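4-carboxymuconolactone decarboxylase (Sinorhizobium meliloti, PDB 4G9Q) probably decarboxylates 4-carboxymuconolactone in benzoate degradation, may also have peroxiredoxin activity, and assembles as an all-alpha trimer. Local coordinates at residues L61-W66 against H243-Y247; E159-R165 against T184-R190; I212-V217 against N252-A256. All coordinates share one frame; numbering follows the deposited sequence.

Contact 1. Residues L61-W66 against H243-Y247; sequences LYGDVW and HLAFY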
loop_
_atom_site.group_PDB
_atom_site.type_symbol
_atom_site.label_atom_id
_atom_site.label_comp_id
_atom_site.label_asym_id
_atom_site.label_seq_id
_atom_site.Cartn_x
_atom_site.Cartn_y
_atom_site.Cartn_z
ATOM N N LEU A 61 3.848 4.474 -22.751
ATOM C CA LEU A 61 3.028 5.224 -21.803
ATOM C C LEU A 61 2.544 6.538 -22.411
ATOM O O LEU A 61 1.341 6.767 -22.539
ATOM C CB LEU A 61 3.771 5.458 -20.484
ATOM C CG LEU A 61 2.946 6.109 -19.369
ATOM C CD1 LEU A 61 1.678 5.306 -19.057
ATOM C CD2 LEU A 61 3.812 6.304 -18.130
ATOM N N TYR A 62 3.481 7.382 -22.824
ATOM C CA TYR A 62 3.105 8.662 -23.404
ATOM C C TYR A 62 2.721 8.591 -24.876
ATOM O O TYR A 62 1.810 9.299 -25.314
ATOM C CB TYR A 62 4.179 9.713 -23.121
ATOM C CG TYR A 62 3.998 10.263 -21.738
ATOM C CD1 TYR A 62 3.163 11.361 -21.516
ATOM C CD2 TYR A 62 4.596 9.651 -20.640
ATOM C CE1 TYR A 62 2.961 11.859 -20.245
ATOM C CE2 TYR A 62 4.401 10.141 -19.356
ATOM C CZ TYR A 62 3.585 11.247 -19.171
ATOM O OH TYR A 62 3.386 11.742 -17.911
ATOM N N GLY A 63 3.384 7.713 -25.623
ATOM C CA GLY A 63 3.188 7.618 -27.068
ATOM C C GLY A 63 1.964 6.828 -27.488
ATOM O O GLY A 63 1.480 6.972 -28.620
ATOM N N ASP A 64 1.461 5.986 -26.588
ATOM C CA ASP A 64 0.320 5.131 -26.901
ATOM C C ASP A 64 -0.825 5.287 -25.901
ATOM O O ASP A 64 -1.902 5.762 -26.268
ATOM C CB ASP A 64 0.758 3.667 -27.042
ATOM C CG ASP A 64 -0.219 2.835 -27.854
ATOM O OD1 ASP A 64 -1.293 2.485 -27.328
ATOM O OD2 ASP A 64 0.094 2.523 -29.026
ATOM N N VAL A 65 -0.601 4.904 -24.644
ATOM C CA VAL A 65 -1.677 4.928 -23.639
ATOM C C VAL A 65 -2.330 6.310 -23.533
ATOM O O VAL A 65 -3.557 6.435 -23.652
ATOM C CB VAL A 65 -1.177 4.481 -22.247
ATOM C CG1 VAL A 65 -2.331 4.480 -21.225
ATOM C CG2 VAL A 65 -0.557 3.107 -22.346
ATOM N N TRP A 66 -1.506 7.335 -23.326
ATOM C CA TRP A 66 -1.994 8.705 -23.164
ATOM C C TRP A 66 -2.656 9.243 -24.430
ATOM O O TRP A 66 -3.410 10.213 -24.368
ATOM C CB TRP A 66 -0.869 9.643 -22.715
ATOM C CG TRP A 66 -0.709 9.705 -21.222
ATOM C CD1 TRP A 66 0.071 8.894 -20.445
ATOM C CD2 TRP A 66 -1.337 10.635 -20.329
ATOM N NE1 TRP A 66 -0.039 9.259 -19.124
ATOM C CE2 TRP A 66 -0.895 10.325 -19.024
ATOM C CE3 TRP A 66 -2.235 11.701 -20.506
ATOM C CZ2 TRP A 66 -1.321 11.039 -17.895
ATOM C CZ3 TRP A 66 -2.654 12.413 -19.386
ATOM C CH2 TRP A 66 -2.196 12.074 -18.095
ATOM N N HIS A 243 -5.679 2.623 -18.274
ATOM C CA HIS A 243 -4.707 3.634 -17.866
ATOM C C HIS A 243 -4.039 3.239 -16.542
ATOM O O HIS A 243 -2.818 3.353 -16.382
ATOM C CB HIS A 243 -5.415 4.988 -17.747
ATOM C CG HIS A 243 -4.489 6.153 -17.612
ATOM N ND1 HIS A 243 -3.923 6.784 -18.701
ATOM C CD2 HIS A 243 -4.051 6.821 -16.519
ATOM C CE1 HIS A 243 -3.170 7.786 -18.281
ATOM N NE2 HIS A 243 -3.225 7.824 -16.961
ATOM N N LEU A 244 -4.850 2.738 -15.616
ATOM C CA LEU A 244 -4.380 2.378 -14.285
ATOM C C LEU A 244 -3.532 1.109 -14.239
ATOM O O LEU A 244 -2.810 0.893 -13.266
ATOM C CB LEU A 244 -5.559 2.272 -13.316
ATOM C CG LEU A 244 -6.215 3.613 -12.980
ATOM C CD1 LEU A 244 -7.464 3.388 -12.135
ATOM C CD2 LEU A 244 -5.230 4.538 -12.268
ATOM N N ALA A 245 -3.607 0.271 -15.271
ATOM C CA ALA A 245 -2.687 -0.873 -15.367
ATOM C C ALA A 245 -1.240 -0.388 -15.332
ATOM O O ALA A 245 -0.368 -1.020 -14.728
ATOM C CB ALA A 245 -2.944 -1.671 -16.633
ATOM N N PHE A 246 -0.997 0.755 -15.964
ATOM C CA PHE A 246 0.346 1.322 -16.033
ATOM C C PHE A 246 0.734 2.046 -14.758
ATOM O O PHE A 246 1.842 1.860 -14.252
ATOM C CB PHE A 246 0.484 2.223 -17.266
ATOM C CG PHE A 246 0.288 1.486 -18.557
ATOM C CD1 PHE A 246 1.388 1.012 -19.276
ATOM C CD2 PHE A 246 -0.991 1.216 -19.032
ATOM C CE1 PHE A 246 1.211 0.306 -20.457
ATOM C CE2 PHE A 246 -1.177 0.504 -20.212
ATOM C CZ PHE A 246 -0.070 0.047 -20.925
ATOM N N TYR A 247 -0.186 2.844 -14.220
ATOM C CA TYR A 247 0.107 3.646 -13.027
ATOM C C TYR A 247 -0.022 2.903 -11.707
ATOM O O TYR A 247 0.638 3.262 -10.735
ATOM C CB TYR A 247 -0.720 4.935 -13.022
ATOM C CG TYR A 247 -0.165 5.937 -14.003
ATOM C CD1 TYR A 247 0.913 6.750 -13.654
ATOM C CD2 TYR A 247 -0.684 6.038 -15.297
ATOM C CE1 TYR A 247 1.449 7.659 -14.560
ATOM C CE2 TYR A 247 -0.152 6.943 -16.215
ATOM C CZ TYR A 247 0.907 7.750 -15.843
ATOM O OH TYR A 247 1.430 8.649 -16.748
#
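Trp66 and Tyr247 meet through one polar bond: NE1 of Trp66 donates to OH of Tyr247 at 2.9 Å, with an N-H...O angle of 159° and the oxygen close to the indole plane. His243 reaches the same indole from over one face. Its CE1 lies 3.5 Å from Trp66 CE2, and the planes stand 78° apart, which makes this an edge-to-face pair. Beside it, CG2 of Val65 sits over the face of the Phe246 ring, 3.6 Å from the centroid, a CH-pi contact. CD1 of Leu61 lies 3.8 Å from both Phe246 CB and Tyr247 CE2.

The histidine ring is positioned by its torsion, CG standing opposite the backbone N (chi1 -168°), and by both nitrogens, ND1 bonding to Arg76 and NE2 to Thr80 of helix 73-86. Tyr96 bonds the hydroxyls of both Tyr62 and Tyr247, so the acceptor of the indole N-H has a second polar partner. A second subunit also packs here, its Tyr183 meeting Phe246 edge-to-face.

The short helical segments run nearly antiparallel, their axes 11.8 Å apart, a separation filled by the aromatic rings together with Leu61 and Val65. Every touching residue is buried, and the indole N-H, the tyrosine hydroxyls and both imidazole nitrogens all have hydrogen-bond partners, so this buried contact, with the Trp66-His243-Tyr247 cluster within it, carries its polar groups inside the protein without leaving them unsatisfied.

Contact 2. Residues E159-R165 against T184-R190; sequences EEAEAQR and TTDYLFR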
loop_
_atom_site.group_PDB
_atom_site.type_symbol
_atom_site.label_atom_id
_atom_site.label_comp_id
_atom_site.label_asym_id
_atom_site.label_seq_id
_atom_site.Cartn_x
_atom_site.Cartn_y
_atom_site.Cartn_z
ATOM N N GLU A 159 -33.063 12.505 -2.645
ATOM C CA GLU A 159 -33.505 12.180 -1.286
ATOM C C GLU A 159 -33.978 10.738 -1.120
ATOM O O GLU A 159 -33.755 10.129 -0.071
ATOM C CB GLU A 159 -34.600 13.145 -0.821
ATOM C CG GLU A 159 -34.117 14.563 -0.507
ATOM C CD GLU A 159 -33.455 14.697 0.863
ATOM O OE1 GLU A 159 -33.303 13.682 1.580
ATOM O OE2 GLU A 159 -33.085 15.834 1.229
ATOM N N GLU A 160 -34.625 10.203 -2.154
ATOM C CA GLU A 160 -35.140 8.837 -2.111
ATOM C C GLU A 160 -34.010 7.815 -2.158
ATOM O O GLU A 160 -34.015 6.847 -1.391
ATOM C CB GLU A 160 -36.137 8.588 -3.244
ATOM C CG GLU A 160 -37.029 7.370 -3.010
ATOM C CD GLU A 160 -38.008 7.116 -4.142
ATOM O OE1 GLU A 160 -38.404 8.081 -4.836
ATOM O OE2 GLU A 160 -38.391 5.941 -4.333
ATOM N N ALA A 161 -33.049 8.036 -3.056
ATOM C CA ALA A 161 -31.880 7.164 -3.168
ATOM C C ALA A 161 -31.022 7.231 -1.905
ATOM O O ALA A 161 -30.419 6.231 -1.509
ATOM C CB ALA A 161 -31.057 7.513 -4.399
ATOM N N GLU A 162 -30.980 8.407 -1.275
ATOM C CA GLU A 162 -30.252 8.588 -0.014
ATOM C C GLU A 162 -30.965 7.911 1.161
ATOM O O GLU A 162 -30.316 7.309 2.021
ATOM C CB GLU A 162 -29.991 10.075 0.273
ATOM C CG GLU A 162 -29.458 10.406 1.687
ATOM C CD GLU A 162 -28.184 9.646 2.079
ATOM O OE1 GLU A 162 -27.423 9.205 1.195
ATOM O OE2 GLU A 162 -27.942 9.499 3.294
ATOM N N ALA A 163 -32.295 8.012 1.193
ATOM C CA ALA A 163 -33.091 7.337 2.219
ATOM C C ALA A 163 -32.878 5.825 2.150
ATOM O O ALA A 163 -32.779 5.158 3.183
ATOM C CB ALA A 163 -34.569 7.683 2.070
ATOM N N GLN A 164 -32.789 5.307 0.926
ATOM C CA GLN A 164 -32.543 3.887 0.669
ATOM C C GLN A 164 -31.139 3.471 1.090
ATOM O O GLN A 164 -30.965 2.434 1.739
ATOM C CB GLN A 164 -32.758 3.564 -0.813
ATOM C CG GLN A 164 -34.160 3.081 -1.155
ATOM C CD GLN A 164 -34.316 1.576 -0.993
ATOM O OE1 GLN A 164 -35.060 1.105 -0.129
ATOM N NE2 GLN A 164 -33.608 0.814 -1.821
ATOM N N ARG A 165 -30.149 4.282 0.717
ATOM C CA ARG A 165 -28.754 4.030 1.071
ATOM C C ARG A 165 -28.564 3.998 2.585
ATOM O O ARG A 165 -27.974 3.056 3.118
ATOM C CB ARG A 165 -27.831 5.083 0.446
ATOM C CG ARG A 165 -26.345 4.759 0.583
ATOM C CD ARG A 165 -25.488 6.024 0.732
ATOM N NE ARG A 165 -25.904 6.847 1.871
ATOM C CZ ARG A 165 -25.545 6.643 3.138
ATOM N NH1 ARG A 165 -24.742 5.637 3.466
ATOM N NH2 ARG A 165 -25.994 7.453 4.085
ATOM N N THR A 184 -20.705 8.490 7.842
ATOM C CA THR A 184 -20.917 8.165 6.428
ATOM C C THR A 184 -22.053 9.023 5.853
ATOM O O THR A 184 -21.913 9.635 4.789
ATOM C CB THR A 184 -21.207 6.659 6.228
ATOM O OG1 THR A 184 -20.135 5.898 6.797
ATOM C CG2 THR A 184 -21.337 6.311 4.744
ATOM N N THR A 185 -23.160 9.084 6.584
ATOM C CA THR A 185 -24.299 9.916 6.197
ATOM C C THR A 185 -23.963 11.410 6.217
ATOM O O THR A 185 -24.116 12.100 5.199
ATOM C CB THR A 185 -25.515 9.639 7.102
ATOM O OG1 THR A 185 -25.882 8.261 6.977
ATOM C CG2 THR A 185 -26.704 10.526 6.707
ATOM N N ASP A 186 -23.510 11.899 7.367
ATOM C CA ASP A 186 -23.336 13.340 7.589
ATOM C C ASP A 186 -22.152 13.957 6.846
ATOM O O ASP A 186 -22.282 15.041 6.265
ATOM C CB ASP A 186 -23.213 13.650 9.082
ATOM C CG ASP A 186 -24.496 13.376 9.853
ATOM O OD1 ASP A 186 -25.581 13.284 9.232
ATOM O OD2 ASP A 186 -24.409 13.268 11.094
ATOM N N TYR A 187 -21.004 13.280 6.874
ATOM C CA TYR A 187 -19.785 13.827 6.266
ATOM C C TYR A 187 -19.685 13.524 4.781
ATOM O O TYR A 187 -19.204 14.354 4.008
ATOM C CB TYR A 187 -18.526 13.288 6.952
ATOM C CG TYR A 187 -18.242 13.796 8.352
ATOM C CD1 TYR A 187 -19.048 14.757 8.968
ATOM C CD2 TYR A 187 -17.127 13.327 9.052
ATOM C CE1 TYR A 187 -18.754 15.223 10.247
ATOM C CE2 TYR A 187 -16.831 13.783 10.326
ATOM C CZ TYR A 187 -17.647 14.727 10.919
ATOM O OH TYR A 187 -17.343 15.178 12.186
ATOM N N LEU A 188 -20.111 12.329 4.376
ATOM C CA LEU A 188 -19.930 11.928 2.980
ATOM C C LEU A 188 -21.148 12.197 2.110
ATOM O O LEU A 188 -21.108 13.055 1.227
ATOM C CB LEU A 188 -19.502 10.462 2.854
ATOM C CG LEU A 188 -18.244 9.987 3.582
ATOM C CD1 LEU A 188 -17.882 8.602 3.073
ATOM C CD2 LEU A 188 -17.076 10.932 3.395
ATOM N N PHE A 189 -22.230 11.465 2.351
ATOM C CA PHE A 189 -23.347 11.516 1.418
ATOM C C PHE A 189 -24.214 12.771 1.508
ATOM O O PHE A 189 -24.808 13.171 0.512
ATOM C CB PHE A 189 -24.143 10.208 1.445
ATOM C CG PHE A 189 -23.377 9.061 0.867
ATOM C CD1 PHE A 189 -23.271 8.911 -0.513
ATOM C CD2 PHE A 189 -22.700 8.174 1.693
ATOM C CE1 PHE A 189 -22.528 7.871 -1.063
ATOM C CE2 PHE A 189 -21.964 7.124 1.155
ATOM C CZ PHE A 189 -21.879 6.973 -0.222
ATOM N N ARG A 190 -24.238 13.413 2.673
ATOM C CA ARG A 190 -24.975 14.670 2.833
ATOM C C ARG A 190 -24.080 15.912 2.833
ATOM O O ARG A 190 -24.549 17.022 3.122
ATOM C CB ARG A 190 -25.870 14.626 4.078
ATOM C CG ARG A 190 -27.070 13.711 3.912
ATOM C CD ARG A 190 -28.061 13.848 5.059
ATOM N NE ARG A 190 -29.428 13.960 4.550
ATOM C CZ ARG A 190 -30.061 15.111 4.338
ATOM N NH1 ARG A 190 -29.467 16.269 4.605
ATOM N NH2 ARG A 190 -31.297 15.107 3.863
#
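Glu159, in the first turn of helix 159-173, faces Arg190 across the contact: OE2 of Glu159 is 3.3 Å from Arg190 NH2, a salt bridge whose one hydrogen bond, to OE1, is weak and bent to 127°. Carboxylate and guanidinium planes are well tilted against each other, further evidence of a loose pairing at the exposed margin.

One turn on, Glu162 points at the other helix and lays OE1 3.4 Å from Phe189 CB. Its main partner, however, is Arg165 of its own helix, which grips it side-on: Arg165 NE bonds to Glu162 OE1 and Arg165 NH2 to Glu162 OE2, each at 2.9 Å and nearly straight at 172°, both oxygens being met on the syn side.

Arg165 is the centre of the contact. Bends at chi2 and chi3 bring its CD over the middle of the Phe189 ring, 3.5 Å from the centroid, and lay the guanidinium almost parallel to that ring, the planes 7° apart. Arg165 NH2 also donates to Thr185 OG1 at 3.0 Å, with the oxygen in the guanidinium plane. Bonds at its edge and an aromatic ring against one face thus fix the group's rotation.

Helices 159-173 and 178-192 follow each other in the chain as a roughly antiparallel hairpin. Beyond it, Phe189 stacks on Trp193, Leu188 packs against helix 107-120, and Trp250 of the third subunit donates to Thr184, whose hydroxyl also bonds Leu180 O.

Contact 3. Residues I212-V217 against N252-A256; sequences ISVGQV and NAMSA
A Schellman motif ends helix 200-213 at this contact, and the turn it forms lies against the start of helix 250-267. Gly215 is its C-prime residue, with a positive phi of 72°; its N bonds back to Ile212 O at 3.1 Å, while Gln216 N reaches Leu211 O. The chain then passes through an inverse gamma turn centred on Gln216 to Val217.

Asn252 fits into this turn. Its CB lies 3.4 Å from Ile212 O, and its amide extends past Ser213 O towards the backbone of Gly215, where the CA atoms of Asn252 and Gly215 are only 5.3 Å apart. A water spans the two main chains, donating to Ile212 O at 3.0 Å and to Asn252 O at 2.7 Å. One turn on from Asn252, the methyl CB of Ala256 meets Ile212 CG1 at 4.1 Å. Val217 points across the contact, and with CG1 opposite its own carbonyl carbon (chi1 -69°) that methyl comes 3.6 Å from Ser255 O.

Beyond the two segments, Ser213 O accepts from Arg87 and its hydroxyl bonds Ala209 O. Ser255 OG bonds Pro251 O and also Gln219 of the second subunit, whose Gln216 packs on Asn252.

The joint combines main-chain atoms round the Asn252 side chain with aliphatic packing of Ile212, Val217 and Ala256. Ile212 O receives both the Gly215 N-H and a water hydrogen, so the carbonyl at this helix end accepts two hydrogen bonds, and the shared water couples it to a carbonyl in the first turn of helix 250-267.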
loop_
_atom_site.group_PDB
_atom_site.type_symbol
_atom_site.label_atom_id
_atom_site.label_comp_id
_atom_site.label_asym_id
_atom_site.label_seq_id
_atom_site.Cartn_x
_atom_site.Cartn_y
_atom_site.Cartn_z
ATOM N N ILE A 212 -9.388 1.479 -7.460
ATOM C CA ILE A 212 -8.683 0.538 -8.334
ATOM C C ILE A 212 -7.187 0.558 -8.023
ATOM O O ILE A 212 -6.538 -0.491 -7.981
ATOM C CB ILE A 212 -8.955 0.833 -9.832
ATOM C CG1 ILE A 212 -10.428 0.561 -10.170
ATOM C CG2 ILE A 212 -8.055 -0.019 -10.735
ATOM C CD1 ILE A 212 -10.892 1.169 -11.483
ATOM N N SER A 213 -6.660 1.755 -7.759
ATOM C CA SER A 213 -5.218 1.954 -7.586
ATOM C C SER A 213 -4.614 1.250 -6.379
ATOM O O SER A 213 -3.397 1.033 -6.325
ATOM C CB SER A 213 -4.890 3.448 -7.546
ATOM O OG SER A 213 -5.128 4.014 -8.816
ATOM N N VAL A 214 -5.462 0.902 -5.416
ATOM C CA VAL A 214 -5.017 0.201 -4.214
ATOM C C VAL A 214 -5.745 -1.141 -4.034
ATOM O O VAL A 214 -5.694 -1.745 -2.959
ATOM C CB VAL A 214 -5.130 1.086 -2.944
ATOM C CG1 VAL A 214 -4.230 2.334 -3.062
ATOM C CG2 VAL A 214 -6.577 1.481 -2.674
ATOM N N GLY A 215 -6.420 -1.589 -5.091
ATOM C CA GLY A 215 -7.037 -2.918 -5.124
ATOM C C GLY A 215 -8.272 -3.081 -4.259
ATOM O O GLY A 215 -8.621 -4.203 -3.871
ATOM N N GLN A 216 -8.949 -1.973 -3.978
ATOM C CA GLN A 216 -10.147 -2.001 -3.140
ATOM C C GLN A 216 -11.381 -2.363 -3.962
ATOM O O GLN A 216 -12.298 -1.559 -4.147
ATOM C CB GLN A 216 -10.315 -0.675 -2.386
ATOM C CG GLN A 216 -9.427 -0.554 -1.141
ATOM C CD GLN A 216 -9.307 0.881 -0.649
ATOM O OE1 GLN A 216 -9.922 1.783 -1.207
ATOM N NE2 GLN A 216 -8.498 1.101 0.391
ATOM N N VAL A 217 -11.388 -3.604 -4.438
ATOM C CA VAL A 217 -12.433 -4.117 -5.317
ATOM C C VAL A 217 -13.815 -4.211 -4.664
ATOM O O VAL A 217 -14.821 -4.182 -5.366
ATOM C CB VAL A 217 -12.033 -5.485 -5.936
ATOM C CG1 VAL A 217 -10.893 -5.295 -6.935
ATOM C CG2 VAL A 217 -11.646 -6.495 -4.849
ATOM N N ASN A 252 -3.662 -4.840 -10.280
ATOM C CA ASN A 252 -4.763 -3.971 -9.839
ATOM C C ASN A 252 -5.810 -3.766 -10.939
ATOM O O ASN A 252 -7.009 -3.874 -10.685
ATOM C CB ASN A 252 -4.250 -2.625 -9.315
ATOM C CG ASN A 252 -3.788 -2.686 -7.855
ATOM O OD1 ASN A 252 -2.861 -1.975 -7.468
ATOM N ND2 ASN A 252 -4.431 -3.523 -7.049
ATOM N N ALA A 253 -5.357 -3.496 -12.163
ATOM C CA ALA A 253 -6.276 -3.367 -13.294
ATOM C C ALA A 253 -7.008 -4.682 -13.563
ATOM O O ALA A 253 -8.229 -4.697 -13.770
ATOM C CB ALA A 253 -5.536 -2.905 -14.541
HETATM N N MSE A 254 -6.268 -5.789 -13.534
HETATM C CA MSE A 254 -6.858 -7.106 -13.775
HETATM C C MSE A 254 -7.932 -7.454 -12.745
HETATM O O MSE A 254 -8.965 -8.024 -13.100
HETATM C CB MSE A 254 -5.779 -8.185 -13.819
HETATM C CG MSE A 254 -4.829 -8.008 -14.977
HETATM SE SE MSE A 254 -3.613 -9.501 -15.140
HETATM C CE MSE A 254 -2.313 -9.083 -13.766
ATOM N N SER A 255 -7.690 -7.097 -11.484
ATOM C CA SER A 255 -8.630 -7.384 -10.401
ATOM C C SER A 255 -9.946 -6.619 -10.554
ATOM O O SER A 255 -10.994 -7.092 -10.106
ATOM C CB SER A 255 -7.990 -7.111 -9.037
ATOM O OG SER A 255 -7.015 -8.103 -8.739
ATOM N N ALA A 256 -9.888 -5.462 -11.209
ATOM C CA ALA A 256 -11.069 -4.631 -11.448
ATOM C C ALA A 256 -11.986 -5.185 -12.542
ATOM O O ALA A 256 -13.189 -4.924 -12.540
ATOM C CB ALA A 256 -10.650 -3.198 -11.780
HETATM O O HOH W 1 -8.151 -2.970 -8.399
#

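From the N terminus, helix 51-65 opens contact 1, which closes only at helix 234-248, 177 residues later, and so joins the two carboxymuconolactone decarboxylase family regions of the chain. Nested within that loop is contact 2, a short closure between the neighbouring helices 159-173 and 178-192. Contact 3 opens next, at the end of helix 200-213, and closes on helix 250-267 after contact 1 has closed, so contacts 1 and 3 cross. They touch where Leu244 packs on Ile212 and Ser213, and Ala245 on Ala253; both also meet the second subunit. Contact 2 stands apart, its centre about 35 Å from that of contact 1, on the opposite side of the chain's centre.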